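Local coordinates for WA352 (Oryza sativa subsp. indica, PDB 5ZT3), which is a mitochondrial protein linked to cytoplasmic male sterility in rice, represented here by its mainly helical DUF8018 portion, at residues E22-D27 / L61-I66. Sequence-based numbering, arbitrary orientation.
Sequences EIIGGD and LKVEII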
# COMPACT_ATOMS: atom_id res chain seq x y z
N GLU A 22 7.91 6.84 -8.84
CA GLU A 22 8.84 5.90 -8.21
C GLU A 22 8.08 4.68 -7.70
O GLU A 22 7.07 4.81 -7.00
CB GLU A 22 9.57 6.57 -7.05
CG GLU A 22 10.52 5.62 -6.35
CD GLU A 22 11.38 6.29 -5.29
OE1 GLU A 22 11.30 7.53 -5.15
OE2 GLU A 22 12.13 5.58 -4.58
N ILE A 23 8.59 3.50 -8.03
CA ILE A 23 7.93 2.24 -7.70
C ILE A 23 8.56 1.66 -6.44
O ILE A 23 9.78 1.44 -6.40
CB ILE A 23 7.98 1.25 -8.87
CG1 ILE A 23 7.22 1.82 -10.07
CG2 ILE A 23 7.39 -0.09 -8.44
CD1 ILE A 23 7.22 0.91 -11.29
N ILE A 24 7.74 1.39 -5.43
CA ILE A 24 8.15 0.70 -4.22
C ILE A 24 7.10 -0.37 -3.92
O ILE A 24 5.90 -0.07 -3.90
CB ILE A 24 8.27 1.67 -3.02
CG1 ILE A 24 9.29 2.76 -3.32
CG2 ILE A 24 8.61 0.91 -1.75
CD1 ILE A 24 9.32 3.87 -2.29
N GLY A 25 7.54 -1.60 -3.69
CA GLY A 25 6.60 -2.67 -3.42
C GLY A 25 5.68 -2.99 -4.58
O GLY A 25 4.66 -3.67 -4.39
N GLY A 26 6.01 -2.54 -5.78
CA GLY A 26 5.17 -2.77 -6.93
C GLY A 26 4.12 -1.71 -7.18
O GLY A 26 3.31 -1.88 -8.10
N ASP A 27 4.09 -0.64 -6.40
CA ASP A 27 3.17 0.46 -6.62
C ASP A 27 3.93 1.77 -6.72
O ASP A 27 5.08 1.89 -6.31
CB ASP A 27 2.15 0.61 -5.47
CG ASP A 27 0.89 -0.20 -5.69
OD1 ASP A 27 0.79 -0.87 -6.74
OD2 ASP A 27 -0.00 -0.15 -4.83
N LEU A 61 1.93 5.75 3.36
CA LEU A 61 1.65 4.77 4.41
C LEU A 61 2.03 3.36 3.98
O LEU A 61 2.61 2.59 4.76
CB LEU A 61 0.17 4.81 4.79
CG LEU A 61 -0.20 5.58 6.04
CD1 LEU A 61 -1.67 5.48 6.24
CD2 LEU A 61 0.52 5.03 7.24
N LYS A 62 1.69 2.98 2.75
CA LYS A 62 2.06 1.66 2.26
C LYS A 62 3.57 1.46 2.33
O LYS A 62 4.04 0.39 2.72
CB LYS A 62 1.62 1.48 0.82
CG LYS A 62 0.15 1.30 0.62
CD LYS A 62 -0.08 0.89 -0.82
CE LYS A 62 -1.52 0.98 -1.18
NZ LYS A 62 -1.74 0.39 -2.52
N VAL A 63 4.34 2.48 1.95
CA VAL A 63 5.79 2.36 1.98
C VAL A 63 6.29 2.12 3.40
O VAL A 63 7.17 1.29 3.62
CB VAL A 63 6.46 3.57 1.31
CG1 VAL A 63 7.97 3.54 1.51
CG2 VAL A 63 6.13 3.59 -0.17
N GLU A 64 5.71 2.81 4.38
CA GLU A 64 6.13 2.58 5.75
C GLU A 64 5.85 1.15 6.18
O GLU A 64 6.68 0.51 6.83
CB GLU A 64 5.46 3.58 6.69
CG GLU A 64 5.97 5.01 6.52
CD GLU A 64 7.49 5.08 6.48
OE1 GLU A 64 8.13 4.50 7.38
OE2 GLU A 64 8.03 5.70 5.54
N ILE A 65 4.69 0.62 5.81
CA ILE A 65 4.35 -0.76 6.15
C ILE A 65 5.28 -1.74 5.44
O ILE A 65 5.78 -2.70 6.04
CB ILE A 65 2.87 -1.05 5.83
CG1 ILE A 65 1.95 -0.26 6.74
CG2 ILE A 65 2.57 -2.54 5.92
CD1 ILE A 65 0.51 -0.21 6.25
N ILE A 66 5.50 -1.51 4.14
CA ILE A 66 6.33 -2.40 3.34
C ILE A 66 7.75 -2.45 3.88
O ILE A 66 8.35 -3.52 3.99
CB ILE A 66 6.27 -1.97 1.86
CG1 ILE A 66 4.89 -2.29 1.28
CG2 ILE A 66 7.38 -2.62 1.05
CD1 ILE A 66 4.60 -1.55 -0.03
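Lys62, on helix 45-72, reaches Asp27 in a buried salt bridge, its NZ lying 2.9 Å from Asp27 OD2 and approaching nearly in line with the CG-OD2 bond. Beyond CG the lysine chain is extended, which carries the ammonium past the helix surface to the carboxylate. Both charges have further partners: NZ also pairs with Glu95, while Asp27 OD1 pairs with Arg35 and Arg84, so the ion pair is part of a larger charge network. Were Lys62 an alanine, Asp27 OD2 and Glu95 would probably lose the cation they share. Apolar packing completes the contact. CG2 of Val63 fits against Ile24, 3.8 Å from Ile24 CD1 and 4.0 Å from Ile24 CG2, the two side chains crossing nearly at right angles. Ile66 CD1 lies over the backbone of Gly25, 4.1 Å from its CA, where a CB, with the backbone as it stands, would collide with that methyl. Ile24, Gly25 and Asp27 belong to a type I' turn closed by hydrogen bonds in both directions, Asp27 N to Ile24 O (3.1 Å) and Ile24 N to Asp27 O (2.8 Å). The turn precedes helix 29-37, whose Ile32 touches Asp27 and Lys62; Met79 of helix 78-81 touches Ile24 and Ile66.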